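Local coordinates for ABC transporter substrate-binding protein (Vibrio cholerae, PDB 3LKV) that probably serves as the periplasmic substrate-binding component of an ABC transporter and holds a phenylalanine molecule between its two lobes, at residues A[7-18]-A[43-54]; A[90-98]-A[246-257]. One frame throughout, in Å; residues are numbered along the deposited sequence.

Contact 1 (A[7-18]-A[43-54]); sequences KTAKVAVSQIVE and NLEFDYKTAQGN. With ZN (zinc ion), chain C.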
# COMPACT_ATOMS: atom_id res chain seq x y z
N LYS A 7 5.22 -20.87 -5.71
CA LYS A 7 5.80 -20.56 -4.35
C LYS A 7 5.39 -19.16 -3.80
O LYS A 7 5.27 -19.01 -2.61
CB LYS A 7 7.34 -20.69 -4.35
CG LYS A 7 7.93 -20.64 -2.92
CD LYS A 7 9.39 -20.32 -2.89
CE LYS A 7 9.70 -19.67 -1.54
NZ LYS A 7 11.18 -19.58 -1.32
N THR A 8 5.20 -18.16 -4.66
CA THR A 8 4.52 -16.94 -4.26
C THR A 8 3.00 -17.19 -4.24
O THR A 8 2.44 -17.60 -5.24
CB THR A 8 4.83 -15.77 -5.25
OG1 THR A 8 6.22 -15.47 -5.17
CG2 THR A 8 4.03 -14.46 -4.95
N ALA A 9 2.32 -16.92 -3.14
CA ALA A 9 0.88 -17.01 -3.13
C ALA A 9 0.29 -15.82 -3.89
O ALA A 9 0.73 -14.66 -3.70
CB ALA A 9 0.37 -17.01 -1.73
N LYS A 10 -0.69 -16.09 -4.72
CA LYS A 10 -1.36 -15.03 -5.46
C LYS A 10 -2.81 -14.93 -5.03
O LYS A 10 -3.58 -15.85 -5.22
CB LYS A 10 -1.26 -15.28 -6.95
CG LYS A 10 -1.75 -14.11 -7.85
CD LYS A 10 -1.16 -14.25 -9.33
CE LYS A 10 -2.07 -13.64 -10.45
NZ LYS A 10 -1.83 -12.19 -10.81
N VAL A 11 -3.14 -13.82 -4.40
CA VAL A 11 -4.45 -13.55 -3.84
C VAL A 11 -5.00 -12.32 -4.57
O VAL A 11 -4.36 -11.26 -4.55
CB VAL A 11 -4.35 -13.33 -2.34
CG1 VAL A 11 -5.72 -12.95 -1.73
CG2 VAL A 11 -3.77 -14.65 -1.69
N ALA A 12 -6.18 -12.46 -5.17
CA ALA A 12 -6.80 -11.40 -5.94
C ALA A 12 -8.11 -11.00 -5.27
O ALA A 12 -8.97 -11.85 -5.05
CB ALA A 12 -7.04 -11.88 -7.40
N VAL A 13 -8.23 -9.72 -4.96
CA VAL A 13 -9.26 -9.18 -4.15
C VAL A 13 -10.13 -8.24 -4.95
O VAL A 13 -9.64 -7.27 -5.52
CB VAL A 13 -8.70 -8.37 -2.97
CG1 VAL A 13 -9.86 -7.88 -2.10
CG2 VAL A 13 -7.70 -9.21 -2.14
N SER A 14 -11.42 -8.55 -5.03
CA SER A 14 -12.38 -7.73 -5.69
C SER A 14 -13.39 -7.16 -4.70
O SER A 14 -13.98 -7.89 -3.91
CB SER A 14 -13.12 -8.61 -6.67
OG SER A 14 -14.09 -7.87 -7.41
N GLN A 15 -13.65 -5.86 -4.81
CA GLN A 15 -14.43 -5.10 -3.82
C GLN A 15 -15.39 -4.25 -4.59
O GLN A 15 -14.97 -3.57 -5.55
CB GLN A 15 -13.45 -4.22 -3.04
CG GLN A 15 -14.01 -3.59 -1.89
CD GLN A 15 -12.96 -2.79 -1.10
OE1 GLN A 15 -11.92 -3.31 -0.77
NE2 GLN A 15 -13.27 -1.55 -0.79
N ILE A 16 -16.67 -4.24 -4.22
CA ILE A 16 -17.66 -3.55 -5.03
C ILE A 16 -17.38 -2.04 -5.14
O ILE A 16 -17.58 -1.42 -6.21
CB ILE A 16 -19.10 -3.88 -4.54
CG1 ILE A 16 -20.17 -3.26 -5.43
CG2 ILE A 16 -19.31 -3.50 -3.06
CD1 ILE A 16 -20.14 -3.67 -6.92
N VAL A 17 -16.95 -1.44 -4.03
CA VAL A 17 -16.72 -0.00 -3.98
C VAL A 17 -15.84 0.26 -2.78
O VAL A 17 -15.79 -0.54 -1.83
CB VAL A 17 -18.06 0.81 -3.93
CG1 VAL A 17 -18.70 0.75 -2.55
CG2 VAL A 17 -17.82 2.32 -4.32
N GLU A 18 -15.10 1.37 -2.81
CA GLU A 18 -14.37 1.84 -1.59
C GLU A 18 -15.30 2.62 -0.68
O GLU A 18 -15.70 3.70 -0.99
CB GLU A 18 -13.16 2.69 -2.00
CG GLU A 18 -12.20 1.76 -2.77
CD GLU A 18 -10.94 2.41 -3.32
OE1 GLU A 18 -10.80 3.63 -3.29
OE2 GLU A 18 -10.06 1.63 -3.81
N ASN A 43 6.55 -13.21 -0.48
CA ASN A 43 5.94 -14.42 -0.97
C ASN A 43 4.45 -14.22 -1.21
O ASN A 43 3.72 -15.18 -1.35
CB ASN A 43 6.15 -15.55 0.04
CG ASN A 43 5.47 -15.27 1.40
OD1 ASN A 43 5.20 -14.13 1.75
ND2 ASN A 43 5.24 -16.31 2.16
N LEU A 44 3.99 -12.98 -1.25
CA LEU A 44 2.56 -12.72 -1.44
C LEU A 44 2.42 -11.66 -2.51
O LEU A 44 3.05 -10.63 -2.39
CB LEU A 44 1.89 -12.20 -0.14
CG LEU A 44 0.45 -11.72 -0.30
CD1 LEU A 44 -0.51 -12.84 -0.67
CD2 LEU A 44 -0.02 -11.00 1.02
N GLU A 45 1.64 -11.95 -3.54
CA GLU A 45 1.21 -10.98 -4.54
C GLU A 45 -0.28 -10.78 -4.20
O GLU A 45 -1.08 -11.71 -4.28
CB GLU A 45 1.39 -11.52 -5.98
CG GLU A 45 0.83 -10.59 -7.09
CD GLU A 45 0.84 -11.24 -8.51
OE1 GLU A 45 1.39 -12.34 -8.64
OE2 GLU A 45 0.33 -10.64 -9.50
N PHE A 46 -0.62 -9.57 -3.83
CA PHE A 46 -1.96 -9.23 -3.35
C PHE A 46 -2.49 -8.21 -4.37
O PHE A 46 -2.11 -7.07 -4.35
CB PHE A 46 -1.78 -8.63 -1.96
CG PHE A 46 -3.02 -8.31 -1.25
CD1 PHE A 46 -3.65 -9.23 -0.46
CD2 PHE A 46 -3.54 -7.01 -1.30
CE1 PHE A 46 -4.79 -8.90 0.27
CE2 PHE A 46 -4.69 -6.67 -0.56
CZ PHE A 46 -5.30 -7.60 0.22
N ASP A 47 -3.30 -8.64 -5.28
CA ASP A 47 -3.87 -7.74 -6.29
C ASP A 47 -5.27 -7.38 -5.83
O ASP A 47 -5.96 -8.18 -5.20
CB ASP A 47 -3.98 -8.47 -7.62
CG ASP A 47 -2.62 -8.78 -8.24
OD1 ASP A 47 -1.72 -7.97 -8.08
OD2 ASP A 47 -2.47 -9.81 -8.93
N TYR A 48 -5.70 -6.20 -6.22
CA TYR A 48 -6.85 -5.54 -5.69
C TYR A 48 -7.51 -4.73 -6.83
O TYR A 48 -6.85 -4.00 -7.55
CB TYR A 48 -6.39 -4.61 -4.57
CG TYR A 48 -7.43 -3.63 -4.25
CD1 TYR A 48 -8.69 -4.06 -3.83
CD2 TYR A 48 -7.23 -2.27 -4.48
CE1 TYR A 48 -9.72 -3.15 -3.59
CE2 TYR A 48 -8.26 -1.35 -4.25
CZ TYR A 48 -9.49 -1.81 -3.82
OH TYR A 48 -10.51 -0.90 -3.55
N LYS A 49 -8.82 -4.84 -6.97
CA LYS A 49 -9.58 -4.00 -7.90
C LYS A 49 -10.90 -3.59 -7.24
O LYS A 49 -11.57 -4.44 -6.59
CB LYS A 49 -9.87 -4.75 -9.19
CG LYS A 49 -8.71 -4.93 -10.23
CD LYS A 49 -8.12 -3.57 -10.73
CE LYS A 49 -7.13 -3.70 -11.98
NZ LYS A 49 -7.92 -4.23 -13.17
N THR A 50 -11.30 -2.32 -7.43
CA THR A 50 -12.60 -1.89 -7.00
C THR A 50 -13.48 -1.75 -8.24
O THR A 50 -13.01 -1.29 -9.28
CB THR A 50 -12.61 -0.57 -6.20
OG1 THR A 50 -13.98 -0.11 -6.14
CG2 THR A 50 -11.74 0.53 -6.88
N ALA A 51 -14.74 -2.15 -8.11
CA ALA A 51 -15.70 -2.02 -9.17
C ALA A 51 -16.33 -0.65 -9.22
O ALA A 51 -17.19 -0.39 -10.05
CB ALA A 51 -16.78 -3.11 -9.09
N GLN A 52 -15.93 0.24 -8.34
CA GLN A 52 -16.46 1.61 -8.31
C GLN A 52 -17.99 1.63 -8.29
O GLN A 52 -18.60 2.45 -8.90
CB GLN A 52 -15.90 2.45 -9.47
CG GLN A 52 -14.38 2.35 -9.58
CD GLN A 52 -13.81 3.18 -10.72
OE1 GLN A 52 -13.30 2.65 -11.69
NE2 GLN A 52 -13.91 4.49 -10.62
N GLY A 53 -18.60 0.71 -7.58
CA GLY A 53 -20.04 0.69 -7.41
C GLY A 53 -20.76 0.11 -8.64
O GLY A 53 -21.98 -0.02 -8.60
N ASN A 54 -20.02 -0.22 -9.69
CA ASN A 54 -20.62 -0.72 -10.92
C ASN A 54 -20.73 -2.24 -10.95
O ASN A 54 -19.73 -2.95 -10.82
CB ASN A 54 -19.83 -0.23 -12.14
CG ASN A 54 -20.62 -0.33 -13.43
OD1 ASN A 54 -21.35 -1.30 -13.65
ND2 ASN A 54 -20.49 0.67 -14.29
ZN ZN C . -0.59 -8.86 -9.38
O HOH W 1 -14.43 2.85 -5.51
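Thr8 opens the contact by laying its methyl CG2 against Glu45 N. From Ala9 to Gln15 the chain runs parallel to residues 44-50 in unbroken pairing, beginning with Ala9 N to Asn43 O and Glu45 N to Ala9 O.

Lys10 lies alongside Glu45, both pointing the same way. Its last torsion bends (chi4 90°) and brings NZ to two carboxylates. NZ meets Glu45 OE2 at 3.0 Å from above the carboxylate plane, and Asp47 OD2 at 3.1 Å nearly along its C-O axis. The same two oxygens bind zinc, Glu45 OE2 at 2.0 Å and Asp47 OD2 at 2.2 Å; Asp47 OD1 also binds it. Glu45 and Asp47 of the second subunit share this metal, so the site bridges the dimer. The ammonium group probably offsets the crowded negative charge.

Val11 CG2 touches Leu44 CD1 on the sheet face that also carries Phe46. Val13 puts CG2 over one face of the Phe46 ring, a CH-pi contact 4.1 Å from the centroid. These strands, joined through helix 20-35, form a right-handed beta-alpha-beta unit of the Rossmann-like lobe, with 44-50 as the outermost strand within the chain.

Gln15 sets CB at the edge of the Tyr48 ring, in its plane. NE2 donates to Val17 O and also bonds to Asp23, while OE1 accepts from Arg26. Ile16 O accepts from Gly53 N at 2.7 Å. Val17 CG2 lies against the backbone of Gly53. Glu18 OE2 accepts a hydrogen bond from Tyr48 OH on its anti lone pair, 2.6 Å away, with carboxylate and ring only 13° apart.

Contact 2 (A[90-98]-A[246-257]); sequences TIPIVFTAV and IGVQTADYVAAI. With PHE (phenylalanine), chain B.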
# COMPACT_ATOMS: atom_id res chain seq x y z
N THR A 90 -14.04 -23.38 -9.84
CA THR A 90 -12.93 -24.22 -9.42
C THR A 90 -11.84 -23.47 -8.66
O THR A 90 -11.16 -24.03 -7.79
CB THR A 90 -12.24 -24.78 -10.65
OG1 THR A 90 -11.99 -23.69 -11.53
CG2 THR A 90 -13.15 -25.79 -11.39
N ILE A 91 -11.57 -22.23 -9.03
CA ILE A 91 -10.63 -21.43 -8.23
C ILE A 91 -11.30 -21.13 -6.91
O ILE A 91 -12.42 -20.67 -6.86
CB ILE A 91 -10.19 -20.12 -8.94
CG1 ILE A 91 -9.64 -20.45 -10.36
CG2 ILE A 91 -9.17 -19.40 -8.11
CD1 ILE A 91 -9.17 -19.20 -11.10
N PRO A 92 -10.62 -21.42 -5.79
CA PRO A 92 -11.21 -21.06 -4.51
C PRO A 92 -11.60 -19.61 -4.39
O PRO A 92 -10.79 -18.70 -4.73
CB PRO A 92 -10.09 -21.41 -3.51
CG PRO A 92 -9.26 -22.40 -4.24
CD PRO A 92 -9.24 -21.91 -5.63
N ILE A 93 -12.82 -19.39 -3.89
CA ILE A 93 -13.38 -18.08 -3.60
C ILE A 93 -13.67 -18.01 -2.11
O ILE A 93 -14.39 -18.86 -1.56
CB ILE A 93 -14.69 -17.84 -4.33
CG1 ILE A 93 -14.45 -17.84 -5.85
CG2 ILE A 93 -15.30 -16.53 -3.85
CD1 ILE A 93 -15.68 -18.03 -6.74
N VAL A 94 -13.13 -17.00 -1.46
CA VAL A 94 -13.46 -16.69 -0.08
C VAL A 94 -14.18 -15.37 -0.10
O VAL A 94 -13.60 -14.35 -0.47
CB VAL A 94 -12.22 -16.51 0.75
CG1 VAL A 94 -12.63 -16.10 2.15
CG2 VAL A 94 -11.36 -17.83 0.72
N PHE A 95 -15.44 -15.37 0.24
CA PHE A 95 -16.14 -14.10 0.29
C PHE A 95 -16.04 -13.61 1.71
O PHE A 95 -15.74 -14.38 2.65
CB PHE A 95 -17.62 -14.23 -0.11
CG PHE A 95 -18.39 -15.25 0.72
CD1 PHE A 95 -18.82 -14.94 1.99
CD2 PHE A 95 -18.70 -16.47 0.21
CE1 PHE A 95 -19.53 -15.83 2.73
CE2 PHE A 95 -19.42 -17.41 0.94
CZ PHE A 95 -19.83 -17.08 2.20
N THR A 96 -16.23 -12.31 1.84
CA THR A 96 -16.14 -11.67 3.11
C THR A 96 -17.01 -10.43 3.16
O THR A 96 -17.30 -9.82 2.18
CB THR A 96 -14.67 -11.40 3.49
OG1 THR A 96 -14.64 -11.00 4.86
CG2 THR A 96 -13.97 -10.34 2.60
N ALA A 97 -17.51 -10.13 4.34
CA ALA A 97 -18.43 -9.06 4.59
C ALA A 97 -19.64 -9.21 3.70
O ALA A 97 -20.15 -8.23 3.13
CB ALA A 97 -17.72 -7.65 4.40
N VAL A 98 -20.10 -10.45 3.59
CA VAL A 98 -21.35 -10.73 2.86
C VAL A 98 -22.51 -10.99 3.83
O VAL A 98 -22.44 -11.87 4.71
CB VAL A 98 -21.18 -11.91 1.92
CG1 VAL A 98 -22.57 -12.43 1.47
CG2 VAL A 98 -20.21 -11.54 0.75
N ILE A 246 -12.97 -8.81 11.03
CA ILE A 246 -13.52 -9.73 10.02
C ILE A 246 -12.50 -9.95 8.91
O ILE A 246 -12.32 -11.05 8.43
CB ILE A 246 -14.81 -9.13 9.39
CG1 ILE A 246 -15.96 -9.12 10.41
CG2 ILE A 246 -15.20 -9.90 8.06
CD1 ILE A 246 -17.22 -8.30 9.90
N GLY A 247 -11.82 -8.90 8.48
CA GLY A 247 -10.75 -9.08 7.51
C GLY A 247 -9.65 -9.97 8.07
O GLY A 247 -9.20 -10.89 7.39
N VAL A 248 -9.23 -9.74 9.31
CA VAL A 248 -8.24 -10.60 9.94
C VAL A 248 -8.68 -12.05 9.96
O VAL A 248 -7.91 -12.96 9.60
CB VAL A 248 -7.85 -10.10 11.37
CG1 VAL A 248 -6.88 -11.13 12.09
CG2 VAL A 248 -7.21 -8.70 11.28
N GLN A 249 -9.93 -12.31 10.28
CA GLN A 249 -10.40 -13.71 10.24
C GLN A 249 -10.50 -14.26 8.84
O GLN A 249 -10.39 -15.46 8.64
CB GLN A 249 -11.79 -13.87 10.84
CG GLN A 249 -11.99 -13.64 12.30
CD GLN A 249 -13.50 -13.79 12.66
OE1 GLN A 249 -14.17 -14.78 12.30
NE2 GLN A 249 -14.03 -12.78 13.30
N THR A 250 -10.78 -13.40 7.86
CA THR A 250 -10.75 -13.84 6.46
C THR A 250 -9.39 -14.44 6.07
O THR A 250 -9.32 -15.38 5.29
CB THR A 250 -11.09 -12.68 5.51
OG1 THR A 250 -12.32 -12.03 5.93
CG2 THR A 250 -11.18 -13.20 4.07
N ALA A 251 -8.31 -13.96 6.66
CA ALA A 251 -6.97 -14.47 6.32
C ALA A 251 -6.79 -15.90 6.76
O ALA A 251 -6.01 -16.60 6.18
CB ALA A 251 -5.88 -13.59 6.95
N ASP A 252 -7.46 -16.30 7.84
CA ASP A 252 -7.47 -17.70 8.23
C ASP A 252 -7.98 -18.59 7.13
O ASP A 252 -7.41 -19.63 6.91
CB ASP A 252 -8.37 -17.98 9.45
CG ASP A 252 -7.88 -17.33 10.73
OD1 ASP A 252 -6.72 -16.82 10.78
OD2 ASP A 252 -8.67 -17.34 11.71
N TYR A 253 -9.08 -18.23 6.47
CA TYR A 253 -9.60 -19.03 5.38
C TYR A 253 -8.61 -19.06 4.19
O TYR A 253 -8.24 -20.11 3.62
CB TYR A 253 -10.97 -18.44 4.89
CG TYR A 253 -12.18 -18.72 5.77
CD1 TYR A 253 -13.08 -19.74 5.45
CD2 TYR A 253 -12.44 -17.95 6.89
CE1 TYR A 253 -14.17 -20.04 6.23
CE2 TYR A 253 -13.58 -18.26 7.74
CZ TYR A 253 -14.43 -19.30 7.38
OH TYR A 253 -15.55 -19.60 8.13
N VAL A 254 -8.16 -17.88 3.79
CA VAL A 254 -7.21 -17.80 2.68
C VAL A 254 -5.95 -18.65 2.99
O VAL A 254 -5.53 -19.44 2.17
CB VAL A 254 -6.85 -16.36 2.39
CG1 VAL A 254 -5.73 -16.31 1.37
CG2 VAL A 254 -8.08 -15.58 1.89
N ALA A 255 -5.37 -18.54 4.18
CA ALA A 255 -4.16 -19.32 4.48
C ALA A 255 -4.47 -20.82 4.46
O ALA A 255 -3.67 -21.60 3.95
CB ALA A 255 -3.48 -18.92 5.79
N ALA A 256 -5.63 -21.22 5.00
CA ALA A 256 -5.95 -22.64 5.06
C ALA A 256 -6.06 -23.15 3.62
O ALA A 256 -5.57 -24.22 3.30
CB ALA A 256 -7.25 -22.89 5.88
N ILE A 257 -6.63 -22.36 2.74
CA ILE A 257 -6.80 -22.82 1.36
C ILE A 257 -5.44 -22.94 0.67
O ILE A 257 -5.15 -23.89 -0.07
CB ILE A 257 -7.76 -21.90 0.57
CG1 ILE A 257 -9.17 -22.10 1.14
CG2 ILE A 257 -7.72 -22.14 -0.95
CD1 ILE A 257 -10.24 -21.10 0.73
N PHE B . -22.51 -6.83 4.00
CA PHE B . -22.49 -5.96 2.76
C PHE B . -22.66 -6.87 1.51
O PHE B . -23.15 -8.02 1.69
CB PHE B . -21.23 -5.08 2.69
CG PHE B . -21.29 -3.88 3.63
CD1 PHE B . -22.12 -2.79 3.33
CD2 PHE B . -20.54 -3.84 4.78
CE1 PHE B . -22.21 -1.72 4.17
CE2 PHE B . -20.61 -2.77 5.63
CZ PHE B . -21.44 -1.71 5.35
OXT PHE B . -22.38 -6.51 0.34
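Val94 is the central apolar residue, and its two methyls divide the helix surface between them. CG1 stands anti to the backbone N (chi1 176°), which turns it to Thr250 CG2 and Tyr253 CB. CG2 goes the other way along the helix, to Val254 CG2 and Ile257 CD1. The last pair is tight, with Val94 CG2 and Ile257 CD1 only 3.5 Å apart. These two side chains overlap side by side, pointing opposite ways. Pro92 CB and CG both rest on Ile257 CG2, each 3.6 Å away.

The polar part is a short chain of hydrogen bonds. Thr96 OG1 donates to Thr250 OG1 at 2.8 Å, and the two side chains meet at about a right angle. Thr250 OG1 donates in turn to Ile246 O at 2.7 Å. A chi1 of -50° sets this hydroxyl beside its backbone N, from where it can reach back one turn. Ile246 O also receives Thr250 N, and the two donors come from opposite faces of its carbonyl plane. Both buried hydroxyls thus have a partner. Ile246 CG2 packs against Thr96 OG1 at 3.4 Å.

The ligand meets the segment at Ala97, where the chain turns a corner. The amino group of the bound phenylalanine donates to Ala97 O at 2.9 Å. Thr78, Thr99, Asp122 and Asn203 also bond to this ligand.

The helix runs antiparallel to strand 93-96, and the axes come within 9.1 Å at their closest. It also touches the flanking strands, Val254 on Val74 and Thr250 on Leu120. Helix 243-258 covers one face of the parallel sheet. Helix 78-87 packs against Ile93 and Phe95 on the other, giving the alpha/beta/alpha layering of this lobe, as in periplasmic binding proteins.

Both contacts belong to the same parallel sheet. Contact 1 pairs two of its strands, at the outer side. Contact 2 lays helix 243-258 on a more central strand. They meet where Val11 CG2 packs on Val254 CG1 at 4.0 Å, so the helix reaches both. Contact 1 is partly buried and rests on backbone hydrogen bonds, with charged groups and zinc at the subunit interface. Contact 2 is buried and mostly apolar, with a single hydrogen bond across it; its segments stay away from the second subunit. Contact 2 includes residues of the phenylalanine pocket, while contact 1 holds a dimer-bridging metal site instead.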